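Long-range contact in hydrazine synthase subunit alpha (Candidatus Kuenenia stuttgartiensis, PDB 5C2V), which makes hydrazine within the hydrazine synthase complex, condensing ammonia with hydroxylamine formed in the gamma subunit: residues V160-P172 / A184-I198. Residues are numbered along the deposited sequence; the frame is centred on the assembly and turned at random.
Sequences VEKTGMIIFSGSP and AYNLYRLDTQGGKII
Tyr188 rests its CB over one face of the Phe168 ring, off the ring centre and 3.8 Å from the centroid. This is a CH-pi contact. The two ring planes are nearly parallel, 14° apart, but displaced so that little of one ring lies above the other. Leu190 CD1 approaches Phe168 CE1 obliquely, and Leu190 CD2 packs alongside Ile166 CB at 3.8 Å. Ile218 of the neighbouring strand 216-220 also touches Phe168 and Leu190.

Met165 works on the other face of the sheet. Its CB lies near the backbone oxygen of Leu190. The bend at chi2 (-77°) brings SD to Asp191 CA and to Ile197 CG2, the latter at 3.9 Å. The bend at chi3 (-64°) sends the terminal CE on to Ile198 CD1, 3.7 Å from it. The methionine thus joins the strand to the start of helix 196-201. Asp191 ties the same corner: OD1 accepts from Gln193 N in an Asx turn, and OD2 accepts from Ile198 N.

Where the strands part, Thr163 OG1 donates to Thr192 OG1 at 2.9 Å. Weak bonds extend this chain, from Gln193 NE2 to Thr163 OG1 and from Thr192 OG1 to Gly164 O.

At the far end, Ser171 CB sits centrally over the Tyr185 ring, 3.6 Å from its centroid, while Tyr185 OH is hydrogen-bonded to His51 ND1. Between the ends, Phe168 and Tyr188 exchange two backbone hydrogen bonds, as do Gly170 and Asn186. The extended Arg189 chain reaches Asp219, where NE forms a salt bridge with OD2.

Strands 154-171 and 186-191 run antiparallel between 124-131 and 216-220. They are consistent with the two middle strands of a four-stranded blade in the six-bladed beta-propeller of the N-terminal domain.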
ATOM      1  N   VAL D 160     -23.640  47.502  16.292  1.00 71.67           N
ATOM      2  CA  VAL D 160     -23.273  46.305  17.039  1.00 71.92           C
ATOM      3  C   VAL D 160     -21.782  46.355  17.364  1.00 60.32           C
ATOM      4  O   VAL D 160     -20.984  46.809  16.545  1.00 74.21           O
ATOM      5  CB  VAL D 160     -23.618  45.017  16.246  1.00 71.92           C
ATOM      6  CG1 VAL D 160     -23.061  45.087  14.830  1.00 66.99           C
ATOM      7  CG2 VAL D 160     -23.123  43.774  16.971  1.00 68.98           C
ATOM      8  N   GLU D 161     -21.402  45.898  18.554  1.00 67.31           N
ATOM      9  CA  GLU D 161     -19.992  45.821  18.918  1.00 72.11           C
ATOM     10  C   GLU D 161     -19.254  44.896  17.961  1.00 78.17           C
ATOM     11  O   GLU D 161     -19.701  43.779  17.704  1.00 68.82           O
ATOM     12  CB  GLU D 161     -19.827  45.331  20.358  1.00 72.49           C
ATOM     13  CG  GLU D 161     -19.567  46.434  21.371  1.00 88.56           C
ATOM     14  CD  GLU D 161     -18.174  47.023  21.247  1.00 99.38           C
ATOM     15  OE1 GLU D 161     -17.222  46.255  20.990  1.00 91.97           O
ATOM     16  OE2 GLU D 161     -18.029  48.252  21.407  1.00 86.53           O
ATOM     17  N   LYS D 162     -18.122  45.352  17.437  1.00 75.37           N
ATOM     18  CA  LYS D 162     -17.344  44.501  16.554  1.00 73.00           C
ATOM     19  C   LYS D 162     -16.332  43.739  17.391  1.00 74.56           C
ATOM     20  O   LYS D 162     -15.357  44.301  17.887  1.00 85.98           O
ATOM     21  CB  LYS D 162     -16.641  45.316  15.466  1.00 72.87           C
ATOM     22  CG  LYS D 162     -17.564  46.194  14.641  1.00 77.17           C
ATOM     23  CD  LYS D 162     -16.773  46.999  13.624  1.00 86.59           C
ATOM     24  CE  LYS D 162     -15.800  47.942  14.313  1.00 62.66           C
ATOM     25  NZ  LYS D 162     -14.717  48.400  13.401  1.00 69.58           N
ATOM     26  N   THR D 163     -16.578  42.442  17.525  1.00 75.98           N
ATOM     27  CA  THR D 163     -15.741  41.565  18.326  1.00 85.38           C
ATOM     28  C   THR D 163     -15.196  40.482  17.418  1.00 89.73           C
ATOM     29  O   THR D 163     -13.987  40.370  17.210  1.00 82.83           O
ATOM     30  CB  THR D 163     -16.522  40.935  19.494  1.00 78.86           C
ATOM     31  OG1 THR D 163     -17.760  40.401  19.009  1.00 72.27           O
ATOM     32  CG2 THR D 163     -16.819  41.979  20.559  1.00 71.09           C
ATOM     33  N   GLY D 164     -16.108  39.686  16.875  1.00 86.97           N
ATOM     34  CA  GLY D 164     -15.746  38.671  15.910  1.00 76.02           C
ATOM     35  C   GLY D 164     -16.672  37.477  15.948  1.00 78.91           C
ATOM     36  O   GLY D 164     -17.770  37.529  16.501  1.00 75.93           O
ATOM     37  N   MET D 165     -16.210  36.392  15.345  1.00 72.00           N
ATOM     38  CA  MET D 165     -16.932  35.134  15.323  1.00 63.08           C
ATOM     39  C   MET D 165     -16.067  34.078  15.992  1.00 70.88           C
ATOM     40  O   MET D 165     -14.854  34.253  16.119  1.00 67.98           O
ATOM     41  CB  MET D 165     -17.268  34.727  13.888  1.00 62.28           C
ATOM     42  CG  MET D 165     -18.070  35.759  13.115  1.00 41.68           C
ATOM     43  SD  MET D 165     -19.809  35.775  13.582  1.00 63.04           S
ATOM     44  CE  MET D 165     -20.304  34.138  13.050  1.00 62.96           C
ATOM     45  N   ILE D 166     -16.683  32.987  16.433  1.00 72.65           N
ATOM     46  CA  ILE D 166     -15.919  31.894  17.018  1.00 69.11           C
ATOM     47  C   ILE D 166     -16.135  30.597  16.250  1.00 62.24           C
ATOM     48  O   ILE D 166     -17.243  30.066  16.204  1.00 67.66           O
ATOM     49  CB  ILE D 166     -16.280  31.673  18.498  1.00 68.39           C
ATOM     50  CG1 ILE D 166     -15.808  32.857  19.342  1.00 66.07           C
ATOM     51  CG2 ILE D 166     -15.646  30.389  19.011  1.00 77.62           C
ATOM     52  CD1 ILE D 166     -16.019  32.672  20.828  1.00 52.14           C
ATOM     53  N   ILE D 167     -15.066  30.095  15.640  1.00 67.73           N
ATOM     54  CA  ILE D 167     -15.125  28.826  14.928  1.00 70.98           C
ATOM     55  C   ILE D 167     -14.652  27.709  15.844  1.00 54.14           C
ATOM     56  O   ILE D 167     -13.513  27.725  16.306  1.00 53.67           O
ATOM     57  CB  ILE D 167     -14.257  28.841  13.654  1.00 69.75           C
ATOM     58  CG1 ILE D 167     -14.493  30.126  12.855  1.00 69.45           C
ATOM     59  CG2 ILE D 167     -14.532  27.608  12.807  1.00 57.48           C
ATOM     60  CD1 ILE D 167     -15.917  30.301  12.379  1.00 56.63           C
ATOM     61  N   PHE D 168     -15.518  26.739  16.117  1.00 59.42           N
ATOM     62  CA  PHE D 168     -15.129  25.656  17.017  1.00 73.26           C
ATOM     63  C   PHE D 168     -15.553  24.291  16.491  1.00 69.77           C
ATOM     64  O   PHE D 168     -16.346  24.194  15.559  1.00 55.24           O
ATOM     65  CB  PHE D 168     -15.710  25.883  18.418  1.00 70.60           C
ATOM     66  CG  PHE D 168     -17.196  25.661  18.511  1.00 63.06           C
ATOM     67  CD1 PHE D 168     -18.084  26.674  18.194  1.00 53.64           C
ATOM     68  CD2 PHE D 168     -17.702  24.442  18.935  1.00 49.75           C
ATOM     69  CE1 PHE D 168     -19.450  26.473  18.286  1.00 53.81           C
ATOM     70  CE2 PHE D 168     -19.065  24.234  19.027  1.00 43.55           C
ATOM     71  CZ  PHE D 168     -19.941  25.251  18.704  1.00 55.23           C
ATOM     72  N   SER D 169     -15.010  23.237  17.091  1.00 70.96           N
ATOM     73  CA  SER D 169     -15.405  21.883  16.732  1.00 52.03           C
ATOM     74  C   SER D 169     -16.411  21.359  17.745  1.00 56.10           C
ATOM     75  O   SER D 169     -16.249  21.561  18.945  1.00 55.69           O
ATOM     76  CB  SER D 169     -14.186  20.960  16.662  1.00 65.88           C
ATOM     77  OG  SER D 169     -14.571  19.632  16.357  1.00 63.50           O
ATOM     78  N   GLY D 170     -17.455  20.691  17.268  1.00 41.33           N
ATOM     79  CA  GLY D 170     -18.464  20.171  18.170  1.00 47.70           C
ATOM     80  C   GLY D 170     -19.194  18.955  17.640  1.00 65.86           C
ATOM     81  O   GLY D 170     -19.301  18.755  16.431  1.00 56.82           O
ATOM     82  N   SER D 171     -19.713  18.150  18.558  1.00 60.96           N
ATOM     83  CA  SER D 171     -20.402  16.920  18.196  1.00 55.41           C
ATOM     84  C   SER D 171     -21.657  16.726  19.036  1.00 46.24           C
ATOM     85  O   SER D 171     -21.655  17.012  20.230  1.00 57.27           O
ATOM     86  CB  SER D 171     -19.467  15.721  18.370  1.00 69.62           C
ATOM     87  OG  SER D 171     -20.182  14.500  18.285  1.00 63.11           O
ATOM     88  N   PRO D 172     -22.733  16.228  18.413  1.00 53.99           N
ATOM     89  CA  PRO D 172     -23.946  15.884  19.163  1.00 62.22           C
ATOM     90  C   PRO D 172     -23.761  14.591  19.955  1.00 65.89           C
ATOM     91  O   PRO D 172     -22.676  14.011  19.931  1.00 83.40           O
ATOM     92  CB  PRO D 172     -25.003  15.717  18.069  1.00 57.69           C
ATOM     93  CG  PRO D 172     -24.225  15.348  16.853  1.00 66.19           C
ATOM     94  CD  PRO D 172     -22.919  16.081  16.959  1.00 59.43           C
ATOM     95  N   ALA D 184     -19.433  12.094  16.520  1.00 65.67           N
ATOM     96  CA  ALA D 184     -19.096  12.620  15.201  1.00 55.43           C
ATOM     97  C   ALA D 184     -18.975  14.139  15.258  1.00 58.88           C
ATOM     98  O   ALA D 184     -19.970  14.845  15.414  1.00 51.84           O
ATOM     99  CB  ALA D 184     -20.138  12.202  14.175  1.00 48.90           C
ATOM    100  N   TYR D 185     -17.751  14.633  15.112  1.00 61.51           N
ATOM    101  CA  TYR D 185     -17.486  16.067  15.171  1.00 60.63           C
ATOM    102  C   TYR D 185     -17.683  16.795  13.846  1.00 69.58           C
ATOM    103  O   TYR D 185     -17.572  16.206  12.771  1.00 55.32           O
ATOM    104  CB  TYR D 185     -16.075  16.317  15.698  1.00 54.00           C
ATOM    105  CG  TYR D 185     -15.980  16.149  17.195  1.00 62.67           C
ATOM    106  CD1 TYR D 185     -15.744  14.905  17.760  1.00 78.92           C
ATOM    107  CD2 TYR D 185     -16.152  17.234  18.045  1.00 64.62           C
ATOM    108  CE1 TYR D 185     -15.668  14.746  19.128  1.00 85.36           C
ATOM    109  CE2 TYR D 185     -16.077  17.085  19.416  1.00 68.75           C
ATOM    110  CZ  TYR D 185     -15.834  15.839  19.953  1.00 84.46           C
ATOM    111  OH  TYR D 185     -15.758  15.685  21.318  1.00 74.67           O
ATOM    112  N   ASN D 186     -17.978  18.085  13.947  1.00 72.95           N
ATOM    113  CA  ASN D 186     -18.040  18.969  12.793  1.00 51.72           C
ATOM    114  C   ASN D 186     -17.654  20.387  13.198  1.00 62.80           C
ATOM    115  O   ASN D 186     -17.383  20.649  14.370  1.00 61.56           O
ATOM    116  CB  ASN D 186     -19.434  18.942  12.173  1.00 47.95           C
ATOM    117  CG  ASN D 186     -19.594  17.834  11.152  1.00 39.79           C
ATOM    118  OD1 ASN D 186     -18.738  17.644  10.289  1.00 52.38           O
ATOM    119  ND2 ASN D 186     -20.701  17.106  11.234  1.00 40.58           N
ATOM    120  N   LEU D 187     -17.626  21.301  12.234  1.00 61.77           N
ATOM    121  CA  LEU D 187     -17.250  22.680  12.526  1.00 53.84           C
ATOM    122  C   LEU D 187     -18.469  23.590  12.623  1.00 60.35           C
ATOM    123  O   LEU D 187     -19.404  23.490  11.828  1.00 53.93           O
ATOM    124  CB  LEU D 187     -16.280  23.212  11.470  1.00 54.21           C
ATOM    125  CG  LEU D 187     -14.880  22.594  11.458  1.00 59.19           C
ATOM    126  CD1 LEU D 187     -13.975  23.332  10.482  1.00 55.62           C
ATOM    127  CD2 LEU D 187     -14.276  22.592  12.855  1.00 47.52           C
ATOM    128  N   TYR D 188     -18.443  24.474  13.614  1.00 51.95           N
ATOM    129  CA  TYR D 188     -19.507  25.443  13.831  1.00 61.71           C
ATOM    130  C   TYR D 188     -18.955  26.863  13.839  1.00 55.33           C
ATOM    131  O   TYR D 188     -17.885  27.122  14.407  1.00 62.23           O
ATOM    132  CB  TYR D 188     -20.226  25.179  15.157  1.00 53.33           C
ATOM    133  CG  TYR D 188     -21.143  23.978  15.172  1.00 54.03           C
ATOM    134  CD1 TYR D 188     -20.658  22.711  15.469  1.00 59.35           C
ATOM    135  CD2 TYR D 188     -22.501  24.118  14.919  1.00 55.84           C
ATOM    136  CE1 TYR D 188     -21.498  21.614  15.496  1.00 47.04           C
ATOM    137  CE2 TYR D 188     -23.349  23.027  14.944  1.00 61.66           C
ATOM    138  CZ  TYR D 188     -22.842  21.778  15.232  1.00 52.92           C
ATOM    139  OH  TYR D 188     -23.682  20.688  15.258  1.00 74.83           O
ATOM    140  N   ARG D 189     -19.686  27.777  13.208  1.00 57.93           N
ATOM    141  CA  ARG D 189     -19.408  29.200  13.345  1.00 74.21           C
ATOM    142  C   ARG D 189     -20.372  29.789  14.370  1.00 60.74           C
ATOM    143  O   ARG D 189     -21.543  29.404  14.435  1.00 50.52           O
ATOM    144  CB  ARG D 189     -19.518  29.927  12.001  1.00 54.27           C
ATOM    145  CG  ARG D 189     -20.910  29.972  11.394  1.00 60.96           C
ATOM    146  CD  ARG D 189     -20.923  30.862  10.159  1.00 55.96           C
ATOM    147  NE  ARG D 189     -22.208  30.836   9.466  1.00 47.94           N
ATOM    148  CZ  ARG D 189     -22.481  31.547   8.376  1.00 48.86           C
ATOM    149  NH1 ARG D 189     -21.558  32.344   7.856  1.00 49.51           N
ATOM    150  NH2 ARG D 189     -23.676  31.462   7.808  1.00 51.92           N
ATOM    151  N   LEU D 190     -19.867  30.715  15.178  1.00 59.86           N
ATOM    152  CA  LEU D 190     -20.626  31.234  16.308  1.00 71.94           C
ATOM    153  C   LEU D 190     -20.623  32.758  16.349  1.00 71.94           C
ATOM    154  O   LEU D 190     -19.567  33.387  16.446  1.00 64.20           O
ATOM    155  CB  LEU D 190     -20.065  30.666  17.618  1.00 67.04           C
ATOM    156  CG  LEU D 190     -20.665  31.090  18.961  1.00 71.15           C
ATOM    157  CD1 LEU D 190     -20.609  29.933  19.937  1.00 56.53           C
ATOM    158  CD2 LEU D 190     -19.926  32.284  19.544  1.00 77.49           C
ATOM    159  N   ASP D 191     -21.814  33.342  16.274  1.00 70.67           N
ATOM    160  CA  ASP D 191     -21.980  34.774  16.468  1.00 69.08           C
ATOM    161  C   ASP D 191     -22.047  35.068  17.960  1.00 62.22           C
ATOM    162  O   ASP D 191     -22.914  34.547  18.678  1.00 59.15           O
ATOM    163  CB  ASP D 191     -23.235  35.284  15.755  1.00 73.26           C
ATOM    164  CG  ASP D 191     -23.225  36.791  15.560  1.00 83.58           C
ATOM    165  OD1 ASP D 191     -22.766  37.515  16.468  1.00 75.86           O
ATOM    166  OD2 ASP D 191     -23.676  37.254  14.491  1.00 87.95           O
ATOM    167  N   THR D 192     -21.115  35.905  18.411  1.00 57.19           N
ATOM    168  CA  THR D 192     -20.958  36.233  19.821  1.00 72.86           C
ATOM    169  C   THR D 192     -21.916  37.325  20.285  1.00 73.75           C
ATOM    170  O   THR D 192     -22.137  37.494  21.483  1.00 81.54           O
ATOM    171  CB  THR D 192     -19.516  36.694  20.125  1.00 75.52           C
ATOM    172  OG1 THR D 192     -19.251  37.925  19.441  1.00 57.52           O
ATOM    173  CG2 THR D 192     -18.510  35.646  19.676  1.00 65.58           C
ATOM    174  N   GLN D 193     -22.479  38.069  19.338  1.00 69.72           N
ATOM    175  CA  GLN D 193     -23.345  39.190  19.687  1.00 71.40           C
ATOM    176  C   GLN D 193     -24.826  38.828  19.671  1.00 73.81           C
ATOM    177  O   GLN D 193     -25.676  39.675  19.945  1.00 92.01           O
ATOM    178  CB  GLN D 193     -23.080  40.374  18.754  1.00 58.46           C
ATOM    179  CG  GLN D 193     -21.741  41.055  19.007  1.00 67.29           C
ATOM    180  CD  GLN D 193     -21.571  41.502  20.450  1.00 65.34           C
ATOM    181  OE1 GLN D 193     -22.547  41.764  21.155  1.00 63.38           O
ATOM    182  NE2 GLN D 193     -20.323  41.587  20.897  1.00 54.41           N
ATOM    183  N   GLY D 194     -25.129  37.566  19.381  1.00 63.66           N
ATOM    184  CA  GLY D 194     -26.504  37.098  19.371  1.00 55.05           C
ATOM    185  C   GLY D 194     -27.116  37.089  17.985  1.00 65.37           C
ATOM    186  O   GLY D 194     -28.340  37.086  17.831  1.00 59.44           O
ATOM    187  N   GLY D 195     -26.259  37.091  16.971  1.00 71.87           N
ATOM    188  CA  GLY D 195     -26.703  37.107  15.592  1.00 73.35           C
ATOM    189  C   GLY D 195     -26.570  38.485  14.980  1.00 77.37           C
ATOM    190  O   GLY D 195     -26.843  38.675  13.795  1.00 78.71           O
ATOM    191  N   LYS D 196     -26.146  39.461  15.767  1.00 87.31           N
ATOM    192  CA  LYS D 196     -26.138  40.820  15.252  1.00 79.71           C
ATOM    193  C   LYS D 196     -24.927  41.092  14.363  1.00 79.50           C
ATOM    194  O   LYS D 196     -24.950  42.019  13.565  1.00 74.80           O
ATOM    195  CB  LYS D 196     -26.210  41.830  16.403  1.00 85.46           C
ATOM    196  CG  LYS D 196     -27.625  42.017  16.952  1.00 88.63           C
ATOM    197  CD  LYS D 196     -27.869  41.111  18.145  1.00 94.33           C
ATOM    198  CE  LYS D 196     -29.304  41.164  18.635  1.00 93.55           C
ATOM    199  NZ  LYS D 196     -29.472  40.349  19.870  1.00 85.27           N
ATOM    200  N   ILE D 197     -23.878  40.282  14.485  1.00 69.53           N
ATOM    201  CA  ILE D 197     -22.706  40.435  13.622  1.00 66.74           C
ATOM    202  C   ILE D 197     -23.005  39.879  12.231  1.00 69.47           C
ATOM    203  O   ILE D 197     -22.633  40.473  11.215  1.00 64.80           O
ATOM    204  CB  ILE D 197     -21.468  39.739  14.216  1.00 70.74           C
ATOM    205  CG1 ILE D 197     -20.992  40.513  15.447  1.00 73.20           C
ATOM    206  CG2 ILE D 197     -20.349  39.637  13.181  1.00 76.29           C
ATOM    207  CD1 ILE D 197     -19.649  40.075  15.979  1.00 78.69           C
ATOM    208  N   ILE D 198     -23.694  38.745  12.197  1.00 75.18           N
ATOM    209  CA  ILE D 198     -24.195  38.183  10.950  1.00 77.17           C
ATOM    210  C   ILE D 198     -25.207  39.146  10.331  1.00 63.39           C
ATOM    211  O   ILE D 198     -25.273  39.302   9.112  1.00 63.02           O
ATOM    212  CB  ILE D 198     -24.839  36.798  11.176  1.00 69.75           C
ATOM    213  CG1 ILE D 198     -23.780  35.793  11.628  1.00 74.05           C
ATOM    214  CG2 ILE D 198     -25.519  36.299   9.914  1.00 63.34           C
ATOM    215  CD1 ILE D 198     -22.689  35.561  10.607  1.00 70.64           C
TER